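Local coordinates for uncharacterized protein (Legionella pneumophila subsp. pneumophila str. Philadelphia 1, PDB 4RXV) that is of unknown function but carries an N-terminal RavJ-type peptidase domain, probably a papain-like cysteine peptidase, at residues Q19-A24 / A106-G111; Y137-T142 / D171-G176. All coordinates share one frame; numbering follows the deposited sequence. Where two conformers were deposited one is given.

Both contacts lie in the buried middle of the N-terminal peptidase domain, with centres about 8 Å apart. Contact 1 brings residues 19-24 against helix 105-114, and contact 2 joins strand 136-146 to the short helix 172-176. They touch directly: Ala106 O lies 2.9 Å from Thr142 OG1, a probable hydrogen bond, and Val23 CG1 packs 3.3 Å from Trp173 NE1. Contact 2 holds a histidine-carboxylate pair, His139 with Asp171, beside Cys102, which shortly precedes the helix of contact 1. This layout is consistent with the active site of a papain-like peptidase, with contact 1 packing on the helix that starts just after Cys102.

Contact 1 (Q19-A24 / A106-G111); sequences QKFVVA and AYHSAG
Phe21 and His108 meet as an offset edge-to-face pair, the edge of the phenyl ring directed at the face of the imidazole. Their planes stand almost perpendicular, at 87°, and the ring centres are 5.8 Å apart. The touching is done by the far end of the phenyl ring: Phe21 CZ lies 4.0 Å from His108 CD2, with Phe21 CZ to His108 NE2 slightly longer at 4.2 Å. The backbones stay well separated, Phe21 CA and His108 CA being 11.6 Å apart, and each CB points at the other segment, so the two rings alone span the gap. On the helix, His108 carries CG opposite its backbone N (chi1 -172°), which extends the imidazole outward from the helix axis. Phe21 has chi1 -95°, well off the staggered value, with CZ meeting the imidazole. Both imidazole nitrogens are held by hydrogen bonds, ND1 to Tyr18 OH and NE2 to Asn85 OD1, which should fix the rotation of the face that Phe21 meets. Tyr18 also forms an edge-to-face pair with His108, and Phe105 meets the ring of Phe21, making a small buried aromatic cluster. Just past Phe21, Val22 and Val23 form a short strand parallel to strand 95-100. The contact thus joins the residue just before edge strand 22-23 to helix 105-114, an arrangement consistent with the central helix of a papain-like (clan CA) peptidase fold.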
loop_
_atom_site.group_PDB
_atom_site.type_symbol
_atom_site.label_atom_id
_atom_site.label_comp_id
_atom_site.label_asym_id
_atom_site.label_seq_id
_atom_site.Cartn_x
_atom_site.Cartn_y
_atom_site.Cartn_z
ATOM N N GLN A 19 4.797 -9.386 -0.771
ATOM C CA GLN A 19 6.156 -9.724 -1.137
ATOM C C GLN A 19 6.265 -10.462 -2.466
ATOM O O GLN A 19 7.354 -10.560 -3.026
ATOM C CB GLN A 19 6.845 -10.521 -0.033
ATOM C CG GLN A 19 6.488 -11.985 0.105
ATOM C CD GLN A 19 5.171 -12.271 0.759
ATOM O OE1 GLN A 19 4.365 -11.387 1.056
ATOM N NE2 GLN A 19 4.931 -13.552 0.979
ATOM N N LYS A 20 5.162 -10.981 -2.958
ATOM C CA LYS A 20 5.139 -11.735 -4.205
ATOM C C LYS A 20 4.848 -10.888 -5.423
ATOM O O LYS A 20 4.961 -11.366 -6.546
ATOM C CB LYS A 20 4.139 -12.909 -4.109
ATOM C CG LYS A 20 4.352 -13.826 -2.929
ATOM C CD LYS A 20 5.655 -14.535 -2.903
ATOM C CE LYS A 20 5.743 -15.412 -1.661
ATOM N NZ LYS A 20 6.953 -16.152 -1.368
ATOM N N PHE A 21 4.505 -9.614 -5.232
ATOM C CA PHE A 21 4.257 -8.754 -6.384
ATOM C C PHE A 21 5.519 -8.584 -7.218
ATOM O O PHE A 21 6.641 -8.617 -6.704
ATOM C CB PHE A 21 3.869 -7.344 -5.926
ATOM C CG PHE A 21 2.388 -7.091 -5.842
ATOM C CD1 PHE A 21 1.596 -7.708 -4.894
ATOM C CD2 PHE A 21 1.788 -6.192 -6.728
ATOM C CE1 PHE A 21 0.262 -7.406 -4.820
ATOM C CE2 PHE A 21 0.448 -5.908 -6.644
ATOM C CZ PHE A 21 -0.306 -6.501 -5.697
ATOM N N VAL A 22 5.328 -8.332 -8.502
ATOM C CA VAL A 22 6.355 -7.710 -9.312
ATOM C C VAL A 22 6.386 -6.228 -8.941
ATOM O O VAL A 22 5.379 -5.534 -9.026
ATOM C CB VAL A 22 6.062 -7.885 -10.812
ATOM C CG1 VAL A 22 7.024 -7.040 -11.645
ATOM C CG2 VAL A 22 6.139 -9.342 -11.211
ATOM N N VAL A 23 7.553 -5.761 -8.526
ATOM C CA VAL A 23 7.770 -4.373 -8.152
ATOM C C VAL A 23 8.518 -3.755 -9.346
ATOM O O VAL A 23 9.732 -3.950 -9.523
ATOM C CB VAL A 23 8.562 -4.235 -6.843
ATOM C CG1 VAL A 23 8.764 -2.794 -6.504
ATOM C CG2 VAL A 23 7.826 -4.933 -5.716
ATOM N N ALA A 24 7.785 -3.026 -10.188
ATOM C CA ALA A 24 8.296 -2.639 -11.506
ATOM C C ALA A 24 9.433 -1.626 -11.462
ATOM O O ALA A 24 10.182 -1.501 -12.434
ATOM C CB ALA A 24 7.144 -2.122 -12.370
ATOM N N ALA A 106 0.481 1.649 -2.437
ATOM C CA ALA A 106 -0.241 1.938 -1.210
ATOM C C ALA A 106 -1.757 1.948 -1.420
ATOM O O ALA A 106 -2.496 1.686 -0.477
ATOM C CB ALA A 106 0.220 3.241 -0.618
ATOM N N TYR A 107 -2.226 2.246 -2.626
ATOM C CA TYR A 107 -3.642 2.314 -2.908
ATOM C C TYR A 107 -4.286 0.942 -2.698
ATOM O O TYR A 107 -5.449 0.872 -2.325
ATOM C CB TYR A 107 -3.876 2.783 -4.329
ATOM C CG TYR A 107 -3.319 4.150 -4.697
ATOM C CD1 TYR A 107 -2.797 5.037 -3.772
ATOM C CD2 TYR A 107 -3.285 4.525 -6.030
ATOM C CE1 TYR A 107 -2.286 6.263 -4.157
ATOM C CE2 TYR A 107 -2.780 5.745 -6.415
ATOM C CZ TYR A 107 -2.271 6.595 -5.472
ATOM O OH TYR A 107 -1.765 7.825 -5.833
ATOM N N HIS A 108 -3.538 -0.130 -2.966
ATOM C CA HIS A 108 -4.057 -1.482 -2.769
ATOM C C HIS A 108 -4.436 -1.671 -1.309
ATOM O O HIS A 108 -5.532 -2.114 -0.986
ATOM C CB HIS A 108 -2.988 -2.475 -3.191
ATOM C CG HIS A 108 -3.436 -3.895 -3.230
ATOM N ND1 HIS A 108 -3.786 -4.610 -2.105
ATOM C CD2 HIS A 108 -3.548 -4.733 -4.284
ATOM C CE1 HIS A 108 -4.121 -5.827 -2.484
ATOM N NE2 HIS A 108 -3.979 -5.928 -3.797
ATOM N N SER A 109 -3.509 -1.365 -0.417
ATOM C CA SER A 109 -3.769 -1.507 1.023
ATOM C C SER A 109 -4.850 -0.566 1.513
ATOM O O SER A 109 -5.632 -0.962 2.388
ATOM C CB SER A 109 -2.501 -1.296 1.843
ATOM O OG SER A 109 -1.519 -2.255 1.546
ATOM N N ALA A 110 -4.937 0.647 0.980
ATOM C CA ALA A 110 -6.048 1.521 1.331
ATOM C C ALA A 110 -7.377 0.830 1.024
ATOM O O ALA A 110 -8.301 0.881 1.841
ATOM C CB ALA A 110 -5.941 2.851 0.620
ATOM N N GLY A 111 -7.477 0.157 -0.126
ATOM C CA GLY A 111 -8.686 -0.582 -0.457
ATOM C C GLY A 111 -8.970 -1.717 0.495
ATOM O O GLY A 111 -10.105 -1.873 0.953
#

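Contact 2 (Y137-T142 / D171-G176); sequences YLHNIT and DPWAVG
His139 NE2 donates to Asp171 OD2 across 2.6 Å, a short and nearly straight bond with an N-H...O angle of 167°. The oxygen lies practically in the imidazole plane and is approached on its syn side, though 32° out of the carboxylate plane, because ring and carboxylate are twisted against each other. The two side chains arrive from opposite directions, and the second oxygen, Asp171 OD1, rests 3.1 Å from His139 CE1. OD1 has a task of its own: Asp171 is the N-cap of helix 172-176, and Ala174 N donates to OD1 at 3.1 Å from steeply above the carboxylate plane. One residue therefore both caps the helix and grips the histidine, its rotation restrained through both oxygens. In many clan CA peptidases the histidine beside the catalytic cysteine is paired with an Asp or Asn, so the pair is consistent with such a site; here His139 ND1 bonds the backbone O of Cys102, and the imidazole is thereby anchored at both nitrogens. Trp173 lies over one imidazole face at an oblique 51°: its CZ3 sits above the ring, and the nearest pair is Trp173 CE3 to His139 CE1 at 3.6 Å. Trp173 NE1 reaches away to Asp25 OD1. Ile141 CG1 comes to 4.2 Å from Asp171 OD2, the two side chains crossing obliquely. On the strand, Leu138 and His139 both face Ser130 in a classic beta bulge, and Phe192 and Tyr194 also touch Asp171.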
loop_
_atom_site.group_PDB
_atom_site.type_symbol
_atom_site.label_atom_id
_atom_site.label_comp_id
_atom_site.label_asym_id
_atom_site.label_seq_id
_atom_site.Cartn_x
_atom_site.Cartn_y
_atom_site.Cartn_z
ATOM N N TYR A 137 6.992 14.024 -4.327
ATOM C CA TYR A 137 6.839 13.001 -3.305
ATOM C C TYR A 137 6.870 11.646 -4.014
ATOM O O TYR A 137 5.941 11.281 -4.728
ATOM C CB TYR A 137 5.527 13.212 -2.552
ATOM C CG TYR A 137 5.466 14.479 -1.756
ATOM C CD1 TYR A 137 5.924 14.551 -0.447
ATOM C CD2 TYR A 137 4.915 15.620 -2.311
ATOM C CE1 TYR A 137 5.834 15.739 0.287
ATOM C CE2 TYR A 137 4.822 16.805 -1.596
ATOM C CZ TYR A 137 5.281 16.860 -0.299
ATOM O OH TYR A 137 5.191 18.035 0.425
ATOM N N LEU A 138 7.970 10.923 -3.875
ATOM C CA LEU A 138 8.202 9.734 -4.690
ATOM C C LEU A 138 7.355 8.529 -4.305
ATOM O O LEU A 138 7.202 7.612 -5.099
ATOM C CB LEU A 138 9.664 9.294 -4.598
ATOM C CG LEU A 138 10.698 10.305 -5.042
ATOM C CD1 LEU A 138 12.090 9.713 -4.937
ATOM C CD2 LEU A 138 10.434 10.759 -6.465
ATOM N N HIS A 139 6.845 8.497 -3.079
ATOM C CA HIS A 139 6.324 7.260 -2.496
ATOM C C HIS A 139 5.042 7.517 -1.726
ATOM O O HIS A 139 5.054 8.229 -0.733
ATOM C CB HIS A 139 7.380 6.748 -1.542
ATOM C CG HIS A 139 7.025 5.478 -0.848
ATOM N ND1 HIS A 139 6.357 4.444 -1.466
ATOM C CD2 HIS A 139 7.277 5.064 0.412
ATOM C CE1 HIS A 139 6.198 3.450 -0.608
ATOM N NE2 HIS A 139 6.761 3.797 0.531
ATOM N N ASN A 140 3.946 6.909 -2.147
ATOM C CA ASN A 140 2.708 7.044 -1.388
ATOM C C ASN A 140 2.634 5.970 -0.314
ATOM O O ASN A 140 3.152 4.857 -0.480
ATOM C CB ASN A 140 1.499 7.045 -2.296
ATOM C CG ASN A 140 1.529 8.224 -3.261
ATOM O OD1 ASN A 140 1.920 9.322 -2.890
ATOM N ND2 ASN A 140 1.145 7.996 -4.486
ATOM N N ILE A 141 2.022 6.333 0.796
ATOM C CA ILE A 141 1.888 5.483 1.973
ATOM C C ILE A 141 0.465 5.590 2.478
ATOM O O ILE A 141 -0.140 6.658 2.424
ATOM C CB ILE A 141 2.882 5.949 3.097
ATOM C CG1 ILE A 141 4.328 5.764 2.609
ATOM C CG2 ILE A 141 2.629 5.215 4.386
ATOM C CD1 ILE A 141 5.363 6.362 3.563
ATOM N N THR A 142 -0.077 4.500 2.999
ATOM C CA THR A 142 -1.402 4.481 3.613
ATOM C C THR A 142 -1.264 4.593 5.111
ATOM O O THR A 142 -0.368 3.983 5.708
ATOM C CB THR A 142 -2.176 3.269 3.121
ATOM O OG1 THR A 142 -2.446 3.497 1.738
ATOM C CG2 THR A 142 -3.487 3.040 3.853
ATOM N N ASP A 171 2.548 0.121 4.181
ATOM C CA ASP A 171 3.412 0.343 3.037
ATOM C C ASP A 171 3.674 -0.989 2.327
ATOM O O ASP A 171 4.706 -1.643 2.562
ATOM C CB ASP A 171 4.710 1.000 3.496
ATOM C CG ASP A 171 5.582 1.463 2.340
ATOM O OD1 ASP A 171 5.335 1.083 1.163
ATOM O OD2 ASP A 171 6.535 2.230 2.622
ATOM N N PRO A 172 2.761 -1.414 1.448
ATOM C CA PRO A 172 2.968 -2.682 0.750
ATOM C C PRO A 172 4.205 -2.692 -0.154
ATOM O O PRO A 172 4.839 -3.734 -0.316
ATOM C CB PRO A 172 1.689 -2.853 -0.065
ATOM C CG PRO A 172 1.120 -1.466 -0.194
ATOM C CD PRO A 172 1.457 -0.804 1.114
ATOM N N TRP A 173 4.574 -1.544 -0.727
ATOM C CA TRP A 173 5.800 -1.474 -1.519
ATOM C C TRP A 173 7.022 -1.870 -0.709
ATOM O O TRP A 173 7.887 -2.584 -1.224
ATOM C CB TRP A 173 5.950 -0.094 -2.142
ATOM C CG TRP A 173 7.093 0.080 -3.090
ATOM C CD1 TRP A 173 7.133 -0.256 -4.420
ATOM C CD2 TRP A 173 8.338 0.713 -2.806
ATOM N NE1 TRP A 173 8.325 0.150 -4.969
ATOM C CE2 TRP A 173 9.083 0.743 -3.999
ATOM C CE3 TRP A 173 8.883 1.283 -1.664
ATOM C CZ2 TRP A 173 10.372 1.318 -4.080
ATOM C CZ3 TRP A 173 10.166 1.852 -1.733
ATOM C CH2 TRP A 173 10.886 1.866 -2.940
ATOM N N ALA A 174 7.087 -1.453 0.560
ATOM C CA ALA A 174 8.211 -1.860 1.399
ATOM C C ALA A 174 8.289 -3.387 1.484
ATOM O O ALA A 174 9.383 -3.943 1.547
ATOM C CB ALA A 174 8.088 -1.277 2.790
ATOM N N VAL A 175 7.137 -4.066 1.536
ATOM C CA VAL A 175 7.090 -5.527 1.611
ATOM C C VAL A 175 7.492 -6.148 0.263
ATOM O O VAL A 175 8.245 -7.123 0.215
ATOM C CB VAL A 175 5.705 -5.990 2.071
ATOM C CG1 VAL A 175 5.640 -7.527 2.168
ATOM C CG2 VAL A 175 5.397 -5.390 3.436
ATOM N N GLY A 176 7.034 -5.557 -0.835
ATOM C CA GLY A 176 7.516 -5.929 -2.158
ATOM C C GLY A 176 9.022 -5.805 -2.297
ATOM O O GLY A 176 9.681 -6.610 -2.967
#